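Local atomic coordinates of NAD nucleotidase (Haemophilus influenzae, PDB entry 3ZTV), a protein that degrades NAD to adenosine and nicotinamide riboside in the periplasm, acting as a zinc-dependent pyrophosphatase and 5'-nucleotidase. Residues F98-H103 with E110-L115; K132-Y137 with K172-Y177; L115-K120 with Y137-P142. One frame throughout, in Å; residues are numbered along the deposited sequence.

Contact 1 (F98-H103 with E110-L115); sequences FTLGNH and EGLLKL. With ZN (zinc ion), chain B.
Between F98 and L100, whose side chains meet the helix segment 110-115, the hydroxyl of T99 is hydrogen-bonded through OG1 to L124 O, with L158 N and L201 O as weak additional partners. F98 points from the opposite side of the strand, toward the helix. The F98 ring comes closest with CE2, 4.3 Å from L115 CD2; the methyl approaches obliquely, while H67 meets the same ring edge-to-face. One turn of helix earlier, L112 meets L100, with L112 CD2 lying 4.1 Å from L100 CD2. L100 starts out across the helix, but with CG anti to the carbonyl carbon (chi1 -56°) its isobutyl end swings nearer to L112. The two leucines are spaced three residues apart from L112 to L115, which puts both on the face turned to the strand. This is the first half of a beta-alpha-beta unit, strand 97-99, helix 108-116 and strand 123-124, and V123 of the last strand packs against both F98 and L100. Immediately after the packed residues, G101, N102, H103 and E104 form the GNHE signature of calcineurin-like phosphoesterases. Here N102 binds a zinc ion together with D70, D226 and a water whose oxygen (water 1) lies 2.0 Å from the zinc; H203, probably a zinc ligand by similarity, has its side chain about 7 Å from that of L100. D70 also belongs to the second zinc site and accepts a hydrogen bond from H103 N, while the H103 ring stands edge-to-face with that of H22.

Contact 2 (K132-Y137 with K172-Y177); sequences KSSILY and KDVKFY
An ST turn at S134, combined with a type I beta turn from S134 to Y137, meets D173 just ahead of strand 174-176. Two bonds hold the serine hydroxyl: S134 OG accepts from L136 N at 3.1 Å, with an N-H...O angle of 162°, and donates to D173 OD1 at 2.8 Å. The hydroxyl reaches OD1 from above the carboxylate, 62° out of its plane. S134 carries OG anti to its own N (chi1 -178°), beside the carbonyl carbon, where it can serve L136 and D173 at once. The second carboxylate oxygen works through a bridge, water 2, which donates to D173 OD2 at 2.7 Å and accepts from I135 N at 3.0 Å. Both oxygens of D173 therefore hold the turn, one directly and one by water. Y137 N closes the beta turn on S134 O. Beside this polar cluster L136 CD1 lies 4.1 Å from V174 CG2, the two branched chains crossing at a slant. Strand 174-176 pairs antiparallel with strand 128-130, whose V128 touches V174 and whose P130 touches L136, while N109 of helix 108-116 packs on S134, L136 and V174.

Contact 3 (L115-K120 with Y137-P142); sequences LLEPLK and YNKWKP
L116, in the last turn of helix 108-116, carries the contact with one methyl: its CD1 lies 3.9 Å from K139 CB and 3.9 Å from W140 CE3. The methyl sits at the edge of the indole, in the plane of the ring and beside its six-membered half. W140 is brought there by CG placed between its backbone N and carbonyl carbon (chi1 60°), which carries the ring in towards the helix, and its NE1 is hydrogen-bonded to V128 O. E117 starts out away from the loop, but its chain bends back at chi2, leaving OE1 4.5 Å from K139 NZ. That distance is beyond a salt bridge, although the opposite charges probably attract at this exposed margin. P118 O bonds to the side chain of N91 on helix 84-93, and L119 N bonds weakly back to L115 O and L116 O. The backbone carbonyl of E117 accepts from K120 NZ at 3.2 Å, nearly in line with C=O (169°), while K120 N binds N91 as well, tying the departing chain to the neighbouring helix. Beyond K120 the chain enters strand 123-124, whose V123 packs against both L116 and W140. The contact packs the loop 137-142 against the helix end of a beta-alpha-beta unit, where K141 also makes backbone hydrogen bonds to V123 and S125 beside strand 123-124, the edge of the seven-stranded sheet.

How the contacts relate
Following the chain, contact 1 closes first, bringing helix 108-116 back onto strand 97-99 after the zinc-binding loop that follows the strand. Contact 3 opens at the end of that helix and closes on 137-142. Before it does so, contact 2 opens at 132-137; it closes only at 172-177, after strands 143-148 and 151-159, so contacts 2 and 3 cross. Helix 108-116 joins all three: L112 of contact 1 touches L136 of contact 2 and W140 of contact 3, and L100 also packs on that tryptophan. Together they tie the edge of the seven-stranded sheet to the small antiparallel pair 128-130/174-176, with contacts 2 and 3 also reaching the second subunit.

Contact 1 (F98-H103 with E110-L115)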
loop_
_atom_site.group_PDB
_atom_site.type_symbol
_atom_site.label_atom_id
_atom_site.label_comp_id
_atom_site.label_asym_id
_atom_site.label_seq_id
_atom_site.Cartn_x
_atom_site.Cartn_y
_atom_site.Cartn_z
ATOM N N PHE A 98 -9.884 -18.853 -14.005
ATOM C CA PHE A 98 -10.916 -18.166 -13.234
ATOM C C PHE A 98 -10.178 -17.352 -12.180
ATOM O O PHE A 98 -9.220 -17.854 -11.574
ATOM C CB PHE A 98 -11.780 -19.230 -12.549
ATOM C CG PHE A 98 -12.756 -18.711 -11.508
ATOM C CD1 PHE A 98 -13.780 -17.836 -11.833
ATOM C CD2 PHE A 98 -12.681 -19.182 -10.201
ATOM C CE1 PHE A 98 -14.681 -17.402 -10.864
ATOM C CE2 PHE A 98 -13.580 -18.762 -9.246
ATOM C CZ PHE A 98 -14.586 -17.884 -9.571
ATOM N N THR A 99 -10.591 -16.109 -11.953
ATOM C CA THR A 99 -10.041 -15.339 -10.834
ATOM C C THR A 99 -11.121 -15.137 -9.761
ATOM O O THR A 99 -12.312 -15.087 -10.062
ATOM C CB THR A 99 -9.398 -13.987 -11.282
ATOM O OG1 THR A 99 -8.440 -13.567 -10.301
ATOM C CG2 THR A 99 -10.448 -12.912 -11.461
ATOM N N LEU A 100 -10.687 -15.042 -8.512
ATOM C CA LEU A 100 -11.621 -14.788 -7.418
ATOM C C LEU A 100 -12.223 -13.390 -7.468
ATOM O O LEU A 100 -11.507 -12.409 -7.688
ATOM C CB LEU A 100 -10.924 -14.993 -6.064
ATOM C CG LEU A 100 -10.267 -16.346 -5.810
ATOM C CD1 LEU A 100 -9.516 -16.305 -4.490
ATOM C CD2 LEU A 100 -11.326 -17.448 -5.815
ATOM N N GLY A 101 -13.536 -13.317 -7.273
ATOM C CA GLY A 101 -14.205 -12.053 -7.056
ATOM C C GLY A 101 -14.447 -11.782 -5.583
ATOM O O GLY A 101 -13.818 -12.406 -4.699
ATOM N N ASN A 102 -15.340 -10.835 -5.313
ATOM C CA ASN A 102 -15.674 -10.491 -3.941
ATOM C C ASN A 102 -16.709 -11.437 -3.361
ATOM O O ASN A 102 -16.604 -11.852 -2.200
ATOM C CB ASN A 102 -16.108 -9.022 -3.773
ATOM C CG ASN A 102 -17.242 -8.619 -4.699
ATOM O OD1 ASN A 102 -17.193 -8.887 -5.886
ATOM N ND2 ASN A 102 -18.250 -7.957 -4.164
ATOM N N HIS A 103 -17.699 -11.817 -4.155
ATOM C CA HIS A 103 -18.765 -12.677 -3.644
ATOM C C HIS A 103 -18.327 -14.117 -3.425
ATOM O O HIS A 103 -19.014 -14.877 -2.744
ATOM C CB HIS A 103 -20.005 -12.606 -4.533
ATOM C CG HIS A 103 -20.789 -11.349 -4.358
ATOM N ND1 HIS A 103 -20.602 -10.235 -5.139
ATOM C CD2 HIS A 103 -21.774 -11.033 -3.486
ATOM C CE1 HIS A 103 -21.441 -9.286 -4.763
ATOM N NE2 HIS A 103 -22.156 -9.744 -3.751
ATOM N N GLU A 110 -15.204 -21.357 4.199
ATOM C CA GLU A 110 -15.946 -22.603 4.089
ATOM C C GLU A 110 -16.765 -22.647 2.795
ATOM O O GLU A 110 -16.738 -23.633 2.055
ATOM C CB GLU A 110 -16.860 -22.764 5.309
ATOM C CG GLU A 110 -16.129 -22.912 6.652
ATOM C CD GLU A 110 -15.500 -21.619 7.180
ATOM O OE1 GLU A 110 -15.893 -20.503 6.761
ATOM O OE2 GLU A 110 -14.609 -21.733 8.050
ATOM N N GLY A 111 -17.475 -21.562 2.510
ATOM C CA GLY A 111 -18.259 -21.486 1.293
ATOM C C GLY A 111 -17.398 -21.498 0.041
ATOM O O GLY A 111 -17.758 -22.114 -0.961
ATOM N N LEU A 112 -16.249 -20.825 0.077
ATOM C CA LEU A 112 -15.381 -20.819 -1.094
ATOM C C LEU A 112 -14.812 -22.211 -1.340
ATOM O O LEU A 112 -14.716 -22.662 -2.477
ATOM C CB LEU A 112 -14.259 -19.785 -0.954
ATOM C CG LEU A 112 -13.315 -19.687 -2.156
ATOM C CD1 LEU A 112 -14.090 -19.593 -3.471
ATOM C CD2 LEU A 112 -12.364 -18.509 -1.989
ATOM N N LEU A 113 -14.446 -22.904 -0.266
ATOM C CA LEU A 113 -13.938 -24.255 -0.407
ATOM C C LEU A 113 -14.947 -25.157 -1.131
ATOM O O LEU A 113 -14.565 -25.995 -1.943
ATOM C CB LEU A 113 -13.566 -24.832 0.961
ATOM C CG LEU A 113 -12.842 -26.178 0.927
ATOM C CD1 LEU A 113 -11.512 -26.063 0.199
ATOM C CD2 LEU A 113 -12.644 -26.705 2.342
ATOM N N LYS A 114 -16.236 -24.972 -0.840
ATOM C CA LYS A 114 -17.278 -25.798 -1.456
ATOM C C LYS A 114 -17.404 -25.555 -2.960
ATOM O O LYS A 114 -17.791 -26.448 -3.715
ATOM C CB LYS A 114 -18.626 -25.577 -0.766
ATOM C CG LYS A 114 -18.694 -26.159 0.633
ATOM C CD LYS A 114 -20.055 -25.927 1.266
ATOM C CE LYS A 114 -21.154 -26.577 0.445
ATOM N NZ LYS A 114 -22.507 -26.322 1.017
ATOM N N LEU A 115 -17.100 -24.339 -3.401
ATOM C CA LEU A 115 -17.019 -24.067 -4.838
ATOM C C LEU A 115 -15.761 -24.683 -5.449
ATOM O O LEU A 115 -15.805 -25.325 -6.498
ATOM C CB LEU A 115 -17.040 -22.560 -5.124
ATOM C CG LEU A 115 -16.724 -22.147 -6.568
ATOM C CD1 LEU A 115 -17.841 -22.582 -7.511
ATOM C CD2 LEU A 115 -16.507 -20.642 -6.699
HETATM ZN ZN ZN B . -17.830 -8.417 -7.775
HETATM O O HOH W 1 -19.581 -7.625 -8.350
#

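Contact 2 (K132-Y137 with K172-Y177)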
loop_
_atom_site.group_PDB
_atom_site.type_symbol
_atom_site.label_atom_id
_atom_site.label_comp_id
_atom_site.label_asym_id
_atom_site.label_seq_id
_atom_site.Cartn_x
_atom_site.Cartn_y
_atom_site.Cartn_z
ATOM N N LYS A 132 -0.705 -20.645 5.822
ATOM C CA LYS A 132 -0.538 -22.089 5.834
ATOM C C LYS A 132 -1.695 -22.862 6.464
ATOM O O LYS A 132 -2.115 -23.887 5.932
ATOM C CB LYS A 132 0.771 -22.425 6.549
ATOM C CG LYS A 132 1.039 -23.908 6.713
ATOM C CD LYS A 132 2.330 -24.135 7.485
ATOM C CE LYS A 132 2.715 -25.602 7.524
ATOM N NZ LYS A 132 4.115 -25.760 8.012
ATOM N N SER A 133 -2.221 -22.367 7.576
ATOM C CA SER A 133 -3.249 -23.117 8.300
ATOM C C SER A 133 -4.644 -22.922 7.705
ATOM O O SER A 133 -5.583 -23.619 8.078
ATOM C CB SER A 133 -3.236 -22.770 9.796
ATOM O OG SER A 133 -2.222 -23.485 10.492
ATOM N N SER A 134 -4.782 -21.985 6.773
ATOM C CA SER A 134 -6.070 -21.736 6.138
ATOM C C SER A 134 -6.567 -22.960 5.379
ATOM O O SER A 134 -5.790 -23.691 4.766
ATOM C CB SER A 134 -5.951 -20.560 5.168
ATOM O OG SER A 134 -7.208 -20.260 4.573
ATOM N N ILE A 135 -7.879 -23.173 5.398
ATOM C CA ILE A 135 -8.459 -24.245 4.601
ATOM C C ILE A 135 -8.346 -23.944 3.099
ATOM O O ILE A 135 -8.533 -24.823 2.262
ATOM C CB ILE A 135 -9.936 -24.553 4.999
ATOM C CG1 ILE A 135 -10.879 -23.396 4.656
ATOM C CG2 ILE A 135 -10.031 -24.927 6.486
ATOM C CD1 ILE A 135 -12.328 -23.696 5.037
ATOM N N LEU A 136 -7.992 -22.700 2.771
ATOM C CA LEU A 136 -7.800 -22.283 1.373
ATOM C C LEU A 136 -6.338 -22.298 0.925
ATOM O O LEU A 136 -6.030 -21.913 -0.207
ATOM C CB LEU A 136 -8.400 -20.900 1.138
ATOM C CG LEU A 136 -9.896 -20.803 1.442
ATOM C CD1 LEU A 136 -10.350 -19.363 1.375
ATOM C CD2 LEU A 136 -10.717 -21.682 0.496
ATOM N N TYR A 137 -5.430 -22.720 1.797
ATOM C CA TYR A 137 -4.017 -22.783 1.447
ATOM C C TYR A 137 -3.814 -23.650 0.206
ATOM O O TYR A 137 -4.385 -24.730 0.099
ATOM C CB TYR A 137 -3.214 -23.347 2.620
ATOM C CG TYR A 137 -1.718 -23.236 2.435
ATOM C CD1 TYR A 137 -1.101 -21.993 2.329
ATOM C CD2 TYR A 137 -0.920 -24.369 2.374
ATOM C CE1 TYR A 137 0.271 -21.883 2.163
ATOM C CE2 TYR A 137 0.458 -24.266 2.212
ATOM C CZ TYR A 137 1.043 -23.022 2.105
ATOM O OH TYR A 137 2.408 -22.913 1.944
ATOM N N LYS A 172 -9.875 -14.668 8.632
ATOM C CA LYS A 172 -8.734 -13.854 9.051
ATOM C C LYS A 172 -7.399 -14.401 8.548
ATOM O O LYS A 172 -6.402 -13.677 8.510
ATOM C CB LYS A 172 -8.705 -13.706 10.580
ATOM C CG LYS A 172 -8.158 -14.919 11.339
ATOM C CD LYS A 172 -8.992 -16.166 11.103
ATOM C CE LYS A 172 -8.671 -17.276 12.101
ATOM N NZ LYS A 172 -7.290 -17.833 11.963
ATOM N N ASP A 173 -7.369 -15.675 8.172
ATOM C CA ASP A 173 -6.139 -16.294 7.687
ATOM C C ASP A 173 -5.908 -16.063 6.193
ATOM O O ASP A 173 -4.991 -16.644 5.609
ATOM C CB ASP A 173 -6.073 -17.789 8.034
ATOM C CG ASP A 173 -7.249 -18.584 7.487
ATOM O OD1 ASP A 173 -7.781 -18.237 6.411
ATOM O OD2 ASP A 173 -7.635 -19.582 8.143
ATOM N N VAL A 174 -6.756 -15.238 5.588
ATOM C CA VAL A 174 -6.566 -14.812 4.198
ATOM C C VAL A 174 -6.114 -13.357 4.179
ATOM O O VAL A 174 -6.813 -12.485 4.676
ATOM C CB VAL A 174 -7.863 -14.946 3.392
ATOM C CG1 VAL A 174 -7.623 -14.514 1.943
ATOM C CG2 VAL A 174 -8.355 -16.383 3.450
ATOM N N LYS A 175 -4.937 -13.104 3.607
ATOM C CA LYS A 175 -4.367 -11.761 3.576
ATOM C C LYS A 175 -4.551 -11.106 2.205
ATOM O O LYS A 175 -4.386 -11.752 1.164
ATOM C CB LYS A 175 -2.884 -11.812 3.966
ATOM C CG LYS A 175 -2.600 -11.742 5.480
ATOM C CD LYS A 175 -3.339 -12.799 6.279
ATOM C CE LYS A 175 -2.936 -12.768 7.758
ATOM N NZ LYS A 175 -1.543 -13.273 8.003
ATOM N N PHE A 176 -4.903 -9.825 2.224
ATOM C CA PHE A 176 -5.151 -9.061 0.998
ATOM C C PHE A 176 -4.094 -7.977 0.808
ATOM O O PHE A 176 -3.653 -7.360 1.777
ATOM C CB PHE A 176 -6.524 -8.385 1.066
ATOM C CG PHE A 176 -7.688 -9.338 0.956
ATOM C CD1 PHE A 176 -8.071 -10.134 2.034
ATOM C CD2 PHE A 176 -8.410 -9.436 -0.229
ATOM C CE1 PHE A 176 -9.149 -11.010 1.921
ATOM C CE2 PHE A 176 -9.485 -10.313 -0.340
ATOM C CZ PHE A 176 -9.849 -11.098 0.739
ATOM N N TYR A 177 -3.722 -7.727 -0.445
ATOM C CA TYR A 177 -2.716 -6.726 -0.799
ATOM C C TYR A 177 -3.229 -5.754 -1.863
ATOM O O TYR A 177 -4.052 -6.108 -2.720
ATOM C CB TYR A 177 -1.414 -7.427 -1.214
ATOM C CG TYR A 177 -0.845 -8.177 -0.031
ATOM C CD1 TYR A 177 -0.026 -7.534 0.892
ATOM C CD2 TYR A 177 -1.194 -9.502 0.219
ATOM C CE1 TYR A 177 0.463 -8.203 2.007
ATOM C CE2 TYR A 177 -0.711 -10.177 1.328
ATOM C CZ TYR A 177 0.112 -9.525 2.220
ATOM O OH TYR A 177 0.573 -10.200 3.337
HETATM O O HOH W 2 -9.519 -21.101 6.898
#

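Contact 3 (L115-K120 with Y137-P142)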
loop_
_atom_site.group_PDB
_atom_site.type_symbol
_atom_site.label_atom_id
_atom_site.label_comp_id
_atom_site.label_asym_id
_atom_site.label_seq_id
_atom_site.Cartn_x
_atom_site.Cartn_y
_atom_site.Cartn_z
ATOM N N LEU A 115 -17.100 -24.339 -3.401
ATOM C CA LEU A 115 -17.019 -24.067 -4.838
ATOM C C LEU A 115 -15.761 -24.683 -5.449
ATOM O O LEU A 115 -15.805 -25.325 -6.498
ATOM C CB LEU A 115 -17.040 -22.560 -5.124
ATOM C CG LEU A 115 -16.724 -22.147 -6.568
ATOM C CD1 LEU A 115 -17.841 -22.582 -7.511
ATOM C CD2 LEU A 115 -16.507 -20.642 -6.699
ATOM N N LEU A 116 -14.629 -24.484 -4.782
ATOM C CA LEU A 116 -13.343 -24.870 -5.359
ATOM C C LEU A 116 -13.144 -26.389 -5.463
ATOM O O LEU A 116 -12.452 -26.860 -6.366
ATOM C CB LEU A 116 -12.186 -24.219 -4.583
ATOM C CG LEU A 116 -12.148 -22.683 -4.615
ATOM C CD1 LEU A 116 -10.888 -22.151 -3.942
ATOM C CD2 LEU A 116 -12.233 -22.151 -6.040
ATOM N N GLU A 117 -13.740 -27.145 -4.541
ATOM C CA GLU A 117 -13.547 -28.597 -4.526
ATOM C C GLU A 117 -13.988 -29.248 -5.843
ATOM O O GLU A 117 -13.195 -29.945 -6.471
ATOM C CB GLU A 117 -14.224 -29.252 -3.314
ATOM C CG GLU A 117 -14.015 -30.762 -3.208
ATOM C CD GLU A 117 -12.593 -31.151 -2.819
ATOM O OE1 GLU A 117 -11.690 -30.286 -2.863
ATOM O OE2 GLU A 117 -12.380 -32.330 -2.463
ATOM N N PRO A 118 -15.241 -29.009 -6.283
ATOM C CA PRO A 118 -15.688 -29.568 -7.567
ATOM C C PRO A 118 -15.150 -28.820 -8.801
ATOM O O PRO A 118 -15.184 -29.375 -9.902
ATOM C CB PRO A 118 -17.217 -29.448 -7.491
ATOM C CG PRO A 118 -17.473 -28.329 -6.543
ATOM C CD PRO A 118 -16.346 -28.384 -5.535
ATOM N N LEU A 119 -14.670 -27.586 -8.629
ATOM C CA LEU A 119 -14.224 -26.767 -9.763
ATOM C C LEU A 119 -12.881 -27.258 -10.296
ATOM O O LEU A 119 -11.917 -27.389 -9.534
ATOM C CB LEU A 119 -14.143 -25.291 -9.351
ATOM C CG LEU A 119 -13.768 -24.293 -10.444
ATOM C CD1 LEU A 119 -14.892 -24.189 -11.452
ATOM C CD2 LEU A 119 -13.457 -22.933 -9.842
ATOM N N LYS A 120 -12.812 -27.544 -11.593
ATOM C CA LYS A 120 -11.575 -28.045 -12.188
ATOM C C LYS A 120 -10.854 -27.001 -13.049
ATOM O O LYS A 120 -9.799 -27.280 -13.630
ATOM C CB LYS A 120 -11.847 -29.327 -12.982
ATOM C CG LYS A 120 -12.429 -30.450 -12.121
ATOM C CD LYS A 120 -11.597 -30.649 -10.855
ATOM C CE LYS A 120 -12.266 -31.592 -9.868
ATOM N NZ LYS A 120 -11.541 -31.639 -8.566
ATOM N N TYR A 137 -5.430 -22.720 1.797
ATOM C CA TYR A 137 -4.017 -22.783 1.447
ATOM C C TYR A 137 -3.814 -23.650 0.206
ATOM O O TYR A 137 -4.385 -24.730 0.099
ATOM C CB TYR A 137 -3.214 -23.347 2.620
ATOM C CG TYR A 137 -1.718 -23.236 2.435
ATOM C CD1 TYR A 137 -1.101 -21.993 2.329
ATOM C CD2 TYR A 137 -0.920 -24.369 2.374
ATOM C CE1 TYR A 137 0.271 -21.883 2.163
ATOM C CE2 TYR A 137 0.458 -24.266 2.212
ATOM C CZ TYR A 137 1.043 -23.022 2.105
ATOM O OH TYR A 137 2.408 -22.913 1.944
ATOM N N ASN A 138 -3.003 -23.165 -0.731
ATOM C CA ASN A 138 -2.667 -23.917 -1.943
ATOM C C ASN A 138 -3.851 -24.275 -2.850
ATOM O O ASN A 138 -3.807 -25.282 -3.560
ATOM C CB ASN A 138 -1.887 -25.198 -1.605
ATOM C CG ASN A 138 -0.450 -24.928 -1.190
ATOM O OD1 ASN A 138 0.142 -25.701 -0.434
ATOM N ND2 ASN A 138 0.116 -23.832 -1.682
ATOM N N LYS A 139 -4.909 -23.471 -2.827
ATOM C CA LYS A 139 -6.066 -23.740 -3.678
ATOM C C LYS A 139 -6.048 -22.908 -4.967
ATOM O O LYS A 139 -6.851 -23.130 -5.869
ATOM C CB LYS A 139 -7.364 -23.500 -2.910
ATOM C CG LYS A 139 -7.602 -24.461 -1.743
ATOM C CD LYS A 139 -7.653 -25.915 -2.198
ATOM C CE LYS A 139 -7.993 -26.851 -1.037
ATOM N NZ LYS A 139 -7.929 -28.276 -1.455
ATOM N N TRP A 140 -5.134 -21.944 -5.047
ATOM C CA TRP A 140 -4.935 -21.159 -6.260
ATOM C C TRP A 140 -3.512 -20.650 -6.308
ATOM O O TRP A 140 -2.773 -20.758 -5.318
ATOM C CB TRP A 140 -5.920 -20.002 -6.336
ATOM C CG TRP A 140 -5.849 -19.002 -5.214
ATOM C CD1 TRP A 140 -4.961 -17.949 -5.074
ATOM C CD2 TRP A 140 -6.736 -18.928 -4.092
ATOM N NE1 TRP A 140 -5.257 -17.231 -3.932
ATOM C CE2 TRP A 140 -6.328 -17.827 -3.303
ATOM C CE3 TRP A 140 -7.830 -19.699 -3.665
ATOM C CZ2 TRP A 140 -7.005 -17.463 -2.142
ATOM C CZ3 TRP A 140 -8.481 -19.338 -2.506
ATOM C CH2 TRP A 140 -8.068 -18.242 -1.753
ATOM N N LYS A 141 -3.128 -20.098 -7.456
ATOM C CA LYS A 141 -1.786 -19.552 -7.684
ATOM C C LYS A 141 -1.885 -18.074 -8.042
ATOM O O LYS A 141 -2.937 -17.619 -8.496
ATOM C CB LYS A 141 -1.083 -20.322 -8.801
ATOM C CG LYS A 141 -0.793 -21.764 -8.432
ATOM C CD LYS A 141 0.035 -22.476 -9.484
ATOM C CE LYS A 141 -0.831 -22.917 -10.651
ATOM N NZ LYS A 141 -0.046 -23.643 -11.698
ATOM N N PRO A 142 -0.799 -17.309 -7.844
ATOM C CA PRO A 142 -0.859 -15.885 -8.208
ATOM C C PRO A 142 -0.847 -15.627 -9.721
ATOM O O PRO A 142 -1.417 -14.631 -10.174
ATOM C CB PRO A 142 0.400 -15.300 -7.544
ATOM C CG PRO A 142 1.339 -16.478 -7.437
ATOM C CD PRO A 142 0.442 -17.647 -7.117
#